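Local coordinates for protein 11S globulin subunit beta (Cucurbita maxima, PDB 2E9Q) that serves as a seed storage protein, a nutrient reservoir of the 11S globulin family built from two cupin domains, at residues A[206-218]-A[222-235]. Residues are numbered along the deposited sequence; the frame is centred on the assembly and turned at random.
Sequences SGNIFSGFADEFL and FQIDGGLVRKLKGE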
ATOM      1  N   SER A 206     -28.619 -15.649   6.672  1.00 72.12           N
ATOM      2  CA  SER A 206     -27.303 -15.414   7.269  1.00 66.28           C
ATOM      3  C   SER A 206     -27.135 -15.912   8.699  1.00 58.47           C
ATOM      4  O   SER A 206     -27.929 -15.593   9.580  1.00 60.87           O
ATOM      5  CB  SER A 206     -26.959 -13.924   7.211  1.00 58.31           C
ATOM      6  OG  SER A 206     -27.706 -13.197   8.166  1.00 70.22           O
ATOM      7  N   GLY A 207     -26.078 -16.683   8.922  1.00 47.87           N
ATOM      8  CA  GLY A 207     -25.826 -17.219  10.245  1.00 54.00           C
ATOM      9  C   GLY A 207     -24.401 -17.020  10.718  1.00 48.71           C
ATOM     10  O   GLY A 207     -23.690 -16.159  10.221  1.00 47.78           O
ATOM     11  N   ASN A 208     -23.989 -17.815  11.697  1.00 54.81           N
ATOM     12  CA  ASN A 208     -22.639 -17.729  12.239  1.00 49.94           C
ATOM     13  C   ASN A 208     -21.747 -18.631  11.385  1.00 49.14           C
ATOM     14  O   ASN A 208     -22.252 -19.391  10.563  1.00 47.07           O
ATOM     15  CB  ASN A 208     -22.636 -18.173  13.708  1.00 51.49           C
ATOM     16  CG  ASN A 208     -23.120 -19.600  13.889  1.00 43.74           C
ATOM     17  OD1 ASN A 208     -22.671 -20.517  13.193  1.00 46.50           O
ATOM     18  ND2 ASN A 208     -24.034 -19.797  14.831  1.00 45.09           N
ATOM     19  N   ILE A 209     -20.432 -18.570  11.578  1.00 43.36           N
ATOM     20  CA  ILE A 209     -19.518 -19.379  10.759  1.00 44.29           C
ATOM     21  C   ILE A 209     -19.708 -20.889  10.792  1.00 45.03           C
ATOM     22  O   ILE A 209     -19.301 -21.581   9.862  1.00 50.84           O
ATOM     23  CB  ILE A 209     -18.050 -19.111  11.117  1.00 50.97           C
ATOM     24  CG1 ILE A 209     -17.795 -19.505  12.580  1.00 43.22           C
ATOM     25  CG2 ILE A 209     -17.716 -17.654  10.831  1.00 50.75           C
ATOM     26  CD1 ILE A 209     -16.372 -19.329  13.032  1.00 49.65           C
ATOM     27  N   PHE A 210     -20.314 -21.413  11.850  1.00 47.78           N
ATOM     28  CA  PHE A 210     -20.503 -22.857  11.930  1.00 50.13           C
ATOM     29  C   PHE A 210     -21.716 -23.349  11.157  1.00 46.81           C
ATOM     30  O   PHE A 210     -21.723 -24.479  10.686  1.00 45.40           O
ATOM     31  CB  PHE A 210     -20.601 -23.304  13.395  1.00 46.49           C
ATOM     32  CG  PHE A 210     -19.372 -23.007  14.187  1.00 46.89           C
ATOM     33  CD1 PHE A 210     -19.399 -22.082  15.219  1.00 52.57           C
ATOM     34  CD2 PHE A 210     -18.153 -23.594  13.845  1.00 57.65           C
ATOM     35  CE1 PHE A 210     -18.231 -21.735  15.900  1.00 53.91           C
ATOM     36  CE2 PHE A 210     -16.979 -23.252  14.521  1.00 49.43           C
ATOM     37  CZ  PHE A 210     -17.022 -22.319  15.547  1.00 47.86           C
ATOM     38  N   SER A 211     -22.734 -22.503  11.005  1.00 51.51           N
ATOM     39  CA  SER A 211     -23.936 -22.929  10.294  1.00 51.68           C
ATOM     40  C   SER A 211     -23.699 -23.242   8.830  1.00 48.36           C
ATOM     41  O   SER A 211     -24.571 -23.799   8.169  1.00 58.29           O
ATOM     42  CB  SER A 211     -25.071 -21.901  10.443  1.00 51.53           C
ATOM     43  OG  SER A 211     -24.752 -20.646   9.884  1.00 56.17           O
ATOM     44  N   GLY A 212     -22.515 -22.915   8.325  1.00 46.69           N
ATOM     45  CA  GLY A 212     -22.211 -23.210   6.936  1.00 39.96           C
ATOM     46  C   GLY A 212     -21.521 -24.551   6.718  1.00 44.17           C
ATOM     47  O   GLY A 212     -21.338 -24.973   5.579  1.00 43.93           O
ATOM     48  N   PHE A 213     -21.136 -25.232   7.797  1.00 47.62           N
ATOM     49  CA  PHE A 213     -20.461 -26.535   7.685  1.00 51.37           C
ATOM     50  C   PHE A 213     -21.399 -27.725   7.909  1.00 49.28           C
ATOM     51  O   PHE A 213     -22.386 -27.629   8.639  1.00 49.25           O
ATOM     52  CB  PHE A 213     -19.306 -26.641   8.696  1.00 44.37           C
ATOM     53  CG  PHE A 213     -18.099 -25.815   8.343  1.00 49.80           C
ATOM     54  CD1 PHE A 213     -17.285 -26.164   7.272  1.00 44.20           C
ATOM     55  CD2 PHE A 213     -17.778 -24.679   9.083  1.00 52.49           C
ATOM     56  CE1 PHE A 213     -16.175 -25.399   6.940  1.00 47.17           C
ATOM     57  CE2 PHE A 213     -16.662 -23.906   8.754  1.00 52.00           C
ATOM     58  CZ  PHE A 213     -15.865 -24.268   7.684  1.00 40.93           C
ATOM     59  N   ALA A 214     -21.055 -28.850   7.287  1.00 50.26           N
ATOM     60  CA  ALA A 214     -21.811 -30.096   7.401  1.00 57.42           C
ATOM     61  C   ALA A 214     -21.733 -30.621   8.834  1.00 62.67           C
ATOM     62  O   ALA A 214     -20.673 -30.541   9.469  1.00 62.70           O
ATOM     63  CB  ALA A 214     -21.239 -31.129   6.442  1.00 50.23           C
ATOM     64  N   ASP A 215     -22.845 -31.160   9.337  1.00 57.99           N
ATOM     65  CA  ASP A 215     -22.910 -31.681  10.702  1.00 60.12           C
ATOM     66  C   ASP A 215     -21.736 -32.595  11.070  1.00 59.05           C
ATOM     67  O   ASP A 215     -21.144 -32.459  12.146  1.00 53.96           O
ATOM     68  CB  ASP A 215     -24.216 -32.450  10.933  1.00 59.76           C
ATOM     69  CG  ASP A 215     -25.453 -31.586  10.755  1.00 66.21           C
ATOM     70  OD1 ASP A 215     -25.474 -30.443  11.259  1.00 67.22           O
ATOM     71  OD2 ASP A 215     -26.418 -32.066  10.124  1.00 70.48           O
ATOM     72  N   GLU A 216     -21.409 -33.523  10.175  1.00 56.50           N
ATOM     73  CA  GLU A 216     -20.311 -34.464  10.404  1.00 68.19           C
ATOM     74  C   GLU A 216     -19.014 -33.744  10.749  1.00 64.58           C
ATOM     75  O   GLU A 216     -18.466 -33.917  11.840  1.00 61.61           O
ATOM     76  CB  GLU A 216     -20.103 -35.339   9.158  1.00 72.30           C
ATOM     77  CG  GLU A 216     -18.712 -35.972   9.025  1.00 94.68           C
ATOM     78  CD  GLU A 216     -18.503 -37.203   9.902  1.00102.67           C
ATOM     79  OE1 GLU A 216     -18.532 -37.079  11.148  1.00111.86           O
ATOM     80  OE2 GLU A 216     -18.305 -38.303   9.338  1.00106.18           O
ATOM     81  N   PHE A 217     -18.528 -32.933   9.816  1.00 61.05           N
ATOM     82  CA  PHE A 217     -17.290 -32.203  10.025  1.00 49.89           C
ATOM     83  C   PHE A 217     -17.201 -31.604  11.412  1.00 52.36           C
ATOM     84  O   PHE A 217     -16.199 -31.767  12.096  1.00 52.19           O
ATOM     85  CB  PHE A 217     -17.149 -31.104   8.978  1.00 53.31           C
ATOM     86  CG  PHE A 217     -16.653 -31.593   7.650  1.00 58.46           C
ATOM     87  CD1 PHE A 217     -16.626 -32.955   7.358  1.00 48.84           C
ATOM     88  CD2 PHE A 217     -16.210 -30.692   6.687  1.00 54.82           C
ATOM     89  CE1 PHE A 217     -16.165 -33.410   6.132  1.00 44.79           C
ATOM     90  CE2 PHE A 217     -15.745 -31.140   5.456  1.00 57.33           C
ATOM     91  CZ  PHE A 217     -15.722 -32.503   5.179  1.00 63.60           C
ATOM     92  N   LEU A 218     -18.251 -30.917  11.837  1.00 52.14           N
ATOM     93  CA  LEU A 218     -18.226 -30.300  13.151  1.00 57.23           C
ATOM     94  C   LEU A 218     -18.232 -31.310  14.295  1.00 61.04           C
ATOM     95  O   LEU A 218     -17.740 -31.018  15.387  1.00 64.95           O
ATOM     96  CB  LEU A 218     -19.386 -29.311  13.292  1.00 52.63           C
ATOM     97  CG  LEU A 218     -19.325 -28.147  12.293  1.00 52.80           C
ATOM     98  CD1 LEU A 218     -20.442 -27.163  12.583  1.00 43.58           C
ATOM     99  CD2 LEU A 218     -17.973 -27.455  12.384  1.00 44.88           C
ATOM    100  N   PHE A 222     -14.967 -30.977  16.633  1.00 62.32           N
ATOM    101  CA  PHE A 222     -15.073 -30.710  18.065  1.00 70.40           C
ATOM    102  C   PHE A 222     -15.259 -31.952  18.931  1.00 66.69           C
ATOM    103  O   PHE A 222     -15.248 -31.853  20.156  1.00 62.48           O
ATOM    104  CB  PHE A 222     -16.231 -29.753  18.350  1.00 62.05           C
ATOM    105  CG  PHE A 222     -16.067 -28.400  17.743  1.00 62.34           C
ATOM    106  CD1 PHE A 222     -16.188 -28.219  16.371  1.00 55.19           C
ATOM    107  CD2 PHE A 222     -15.815 -27.291  18.547  1.00 67.77           C
ATOM    108  CE1 PHE A 222     -16.066 -26.959  15.813  1.00 56.61           C
ATOM    109  CE2 PHE A 222     -15.690 -26.020  17.991  1.00 58.32           C
ATOM    110  CZ  PHE A 222     -15.817 -25.855  16.624  1.00 59.39           C
ATOM    111  N   GLN A 223     -15.429 -33.110  18.302  1.00 75.67           N
ATOM    112  CA  GLN A 223     -15.645 -34.350  19.045  1.00 79.16           C
ATOM    113  C   GLN A 223     -16.899 -34.183  19.885  1.00 79.08           C
ATOM    114  O   GLN A 223     -16.846 -34.084  21.116  1.00 75.21           O
ATOM    115  CB  GLN A 223     -14.441 -34.667  19.937  1.00 77.85           C
ATOM    116  CG  GLN A 223     -13.267 -35.227  19.163  1.00 74.52           C
ATOM    117  CD  GLN A 223     -13.634 -36.493  18.405  1.00 80.88           C
ATOM    118  OE1 GLN A 223     -13.927 -37.526  19.008  1.00 83.30           O
ATOM    119  NE2 GLN A 223     -13.629 -36.416  17.078  1.00 76.54           N
ATOM    120  N   ILE A 224     -18.032 -34.144  19.190  1.00 78.40           N
ATOM    121  CA  ILE A 224     -19.327 -33.971  19.823  1.00 72.50           C
ATOM    122  C   ILE A 224     -20.405 -34.652  18.991  1.00 68.73           C
ATOM    123  O   ILE A 224     -20.109 -35.274  17.973  1.00 73.01           O
ATOM    124  CB  ILE A 224     -19.668 -32.478  19.953  1.00 71.78           C
ATOM    125  CG1 ILE A 224     -19.529 -31.797  18.589  1.00 64.33           C
ATOM    126  CG2 ILE A 224     -18.752 -31.824  20.975  1.00 67.03           C
ATOM    127  CD1 ILE A 224     -19.948 -30.338  18.583  1.00 63.49           C
ATOM    128  N   ASP A 225     -21.653 -34.520  19.423  1.00 73.04           N
ATOM    129  CA  ASP A 225     -22.780 -35.128  18.724  1.00 72.49           C
ATOM    130  C   ASP A 225     -23.652 -34.094  18.025  1.00 74.48           C
ATOM    131  O   ASP A 225     -23.552 -32.893  18.296  1.00 73.93           O
ATOM    132  CB  ASP A 225     -23.642 -35.925  19.709  1.00 80.27           C
ATOM    133  CG  ASP A 225     -24.029 -35.118  20.941  1.00 87.90           C
ATOM    134  OD1 ASP A 225     -24.502 -33.964  20.794  1.00 88.58           O
ATOM    135  OD2 ASP A 225     -23.863 -35.641  22.063  1.00 92.55           O
ATOM    136  N   GLY A 226     -24.508 -34.577  17.127  1.00 66.30           N
ATOM    137  CA  GLY A 226     -25.405 -33.703  16.397  1.00 64.55           C
ATOM    138  C   GLY A 226     -26.181 -32.799  17.335  1.00 64.34           C
ATOM    139  O   GLY A 226     -26.507 -31.668  16.988  1.00 66.66           O
ATOM    140  N   GLY A 227     -26.477 -33.299  18.529  1.00 63.46           N
ATOM    141  CA  GLY A 227     -27.211 -32.499  19.488  1.00 57.31           C
ATOM    142  C   GLY A 227     -26.493 -31.187  19.739  1.00 67.66           C
ATOM    143  O   GLY A 227     -27.119 -30.123  19.785  1.00 68.21           O
ATOM    144  N   LEU A 228     -25.175 -31.261  19.901  1.00 60.94           N
ATOM    145  CA  LEU A 228     -24.371 -30.073  20.147  1.00 62.76           C
ATOM    146  C   LEU A 228     -24.138 -29.284  18.879  1.00 52.15           C
ATOM    147  O   LEU A 228     -24.111 -28.057  18.894  1.00 56.76           O
ATOM    148  CB  LEU A 228     -23.024 -30.450  20.755  1.00 63.52           C
ATOM    149  CG  LEU A 228     -23.002 -30.314  22.270  1.00 69.33           C
ATOM    150  CD1 LEU A 228     -21.606 -30.629  22.802  1.00 67.09           C
ATOM    151  CD2 LEU A 228     -23.431 -28.887  22.636  1.00 68.79           C
ATOM    152  N   VAL A 229     -23.957 -29.995  17.778  1.00 53.41           N
ATOM    153  CA  VAL A 229     -23.738 -29.331  16.515  1.00 55.44           C
ATOM    154  C   VAL A 229     -24.862 -28.350  16.228  1.00 56.91           C
ATOM    155  O   VAL A 229     -24.604 -27.217  15.839  1.00 65.61           O
ATOM    156  CB  VAL A 229     -23.648 -30.332  15.368  1.00 58.09           C
ATOM    157  CG1 VAL A 229     -23.654 -29.595  14.046  1.00 58.09           C
ATOM    158  CG2 VAL A 229     -22.368 -31.151  15.504  1.00 56.45           C
ATOM    159  N   ARG A 230     -26.107 -28.761  16.450  1.00 58.32           N
ATOM    160  CA  ARG A 230     -27.220 -27.864  16.169  1.00 64.45           C
ATOM    161  C   ARG A 230     -27.217 -26.643  17.084  1.00 60.29           C
ATOM    162  O   ARG A 230     -27.632 -25.551  16.687  1.00 61.13           O
ATOM    163  CB  ARG A 230     -28.559 -28.598  16.265  1.00 64.21           C
ATOM    164  CG  ARG A 230     -29.681 -27.795  15.634  1.00 74.53           C
ATOM    165  CD  ARG A 230     -30.903 -28.635  15.293  1.00 90.58           C
ATOM    166  NE  ARG A 230     -31.668 -28.007  14.216  1.00 94.02           N
ATOM    167  CZ  ARG A 230     -32.820 -28.463  13.734  1.00 96.57           C
ATOM    168  NH1 ARG A 230     -33.371 -29.565  14.230  1.00 96.66           N
ATOM    169  NH2 ARG A 230     -33.414 -27.820  12.738  1.00 97.41           N
ATOM    170  N   LYS A 231     -26.749 -26.825  18.310  1.00 59.39           N
ATOM    171  CA  LYS A 231     -26.673 -25.711  19.243  1.00 58.03           C
ATOM    172  C   LYS A 231     -25.614 -24.741  18.716  1.00 65.47           C
ATOM    173  O   LYS A 231     -25.774 -23.521  18.761  1.00 55.35           O
ATOM    174  CB  LYS A 231     -26.270 -26.220  20.623  1.00 62.83           C
ATOM    175  CG  LYS A 231     -27.401 -26.860  21.416  1.00 63.64           C
ATOM    176  CD  LYS A 231     -28.344 -25.796  21.960  1.00 63.66           C
ATOM    177  CE  LYS A 231     -29.290 -26.366  23.002  1.00 61.13           C
ATOM    178  NZ  LYS A 231     -30.031 -25.289  23.722  1.00 71.05           N
ATOM    179  N   LEU A 232     -24.535 -25.316  18.201  1.00 59.45           N
ATOM    180  CA  LEU A 232     -23.428 -24.555  17.653  1.00 60.17           C
ATOM    181  C   LEU A 232     -23.921 -23.716  16.479  1.00 59.84           C
ATOM    182  O   LEU A 232     -23.735 -22.501  16.450  1.00 57.65           O
ATOM    183  CB  LEU A 232     -22.345 -25.525  17.189  1.00 59.73           C
ATOM    184  CG  LEU A 232     -20.973 -24.997  16.787  1.00 62.54           C
ATOM    185  CD1 LEU A 232     -20.360 -24.226  17.950  1.00 64.56           C
ATOM    186  CD2 LEU A 232     -20.093 -26.174  16.380  1.00 53.17           C
ATOM    187  N   LYS A 233     -24.561 -24.376  15.521  1.00 58.13           N
ATOM    188  CA  LYS A 233     -25.083 -23.704  14.339  1.00 56.59           C
ATOM    189  C   LYS A 233     -26.127 -22.636  14.664  1.00 57.13           C
ATOM    190  O   LYS A 233     -26.343 -21.719  13.874  1.00 53.49           O
ATOM    191  CB  LYS A 233     -25.694 -24.725  13.380  1.00 57.19           C
ATOM    192  CG  LYS A 233     -24.718 -25.771  12.859  1.00 60.91           C
ATOM    193  CD  LYS A 233     -25.317 -26.485  11.658  1.00 51.74           C
ATOM    194  CE  LYS A 233     -24.315 -27.400  10.989  1.00 55.33           C
ATOM    195  NZ  LYS A 233     -24.840 -27.935   9.704  1.00 51.69           N
ATOM    196  N   GLY A 234     -26.779 -22.764  15.815  1.00 53.05           N
ATOM    197  CA  GLY A 234     -27.784 -21.793  16.208  1.00 57.80           C
ATOM    198  C   GLY A 234     -28.881 -21.547  15.184  1.00 61.24           C
ATOM    199  O   GLY A 234     -29.351 -20.423  15.034  1.00 63.82           O
ATOM    200  N   GLU A 235     -29.302 -22.592  14.481  1.00 65.65           N
ATOM    201  CA  GLU A 235     -30.346 -22.451  13.471  1.00 78.71           C
ATOM    202  C   GLU A 235     -31.605 -21.776  14.027  1.00 80.53           C
ATOM    203  O   GLU A 235     -32.388 -21.199  13.274  1.00 78.97           O
ATOM    204  CB  GLU A 235     -30.725 -23.825  12.909  1.00 86.51           C
ATOM    205  CG  GLU A 235     -29.599 -24.565  12.191  1.00 96.35           C
ATOM    206  CD  GLU A 235     -29.279 -23.973  10.829  1.00 92.87           C
ATOM    207  OE1 GLU A 235     -28.343 -24.470  10.165  1.00 87.64           O
ATOM    208  OE2 GLU A 235     -29.969 -23.014  10.422  1.00 97.16           O
TER
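Lys233 NZ joins the loop and helix start of 206-218 to the last turn of helix 226-233, donating to Phe213 O at 2.7 Å, nearly in line with the carbonyl, and forming a salt bridge with Asp215 OD1 at 3.0 Å. NZ meets Asp215 OD1 from above the carboxylate plane, 56° out of it. Beyond CG the lysine chain is extended, which carries its amine past Ser211, with Lys233 CG 3.9 Å from Ser211 CA, to both acceptors. These segments form a pair of short helices, 215-222 and 226-233, extending from the N-terminal cupin barrel, as in the two-domain (bicupin) 11S globulins, and a second subunit covers part of it: Phe210 also packs on Tyr429 of that subunit.

At the same C-terminal turn of helix 226-233, Asn208 ND2 makes two weak bonds, to Leu232 O and Lys233 O; its stronger partner is Gly181 O. Asn208 OD1 meanwhile accepts from Ser211 N at 3.0 Å, an Asx motif that, with the ND2 bonds, helps fix the amide's rotation.

Beyond these polar groups the contact is apolar. Leu218 is a knob in the hole formed by Phe222, Val229, Leu232 and Lys233, its CD1 3.9 Å from Leu232 CD2. The edge of Phe222 meets the face of Phe210 in an offset edge-to-face pair, planes at 83° and centroids 5.5 Å apart. Ile209 CG1 covers one face of Phe210, while against the opposite face Leu232 CD1 makes an off-centre CH-pi contact, 4.1 Å from the Phe210 ring centroid.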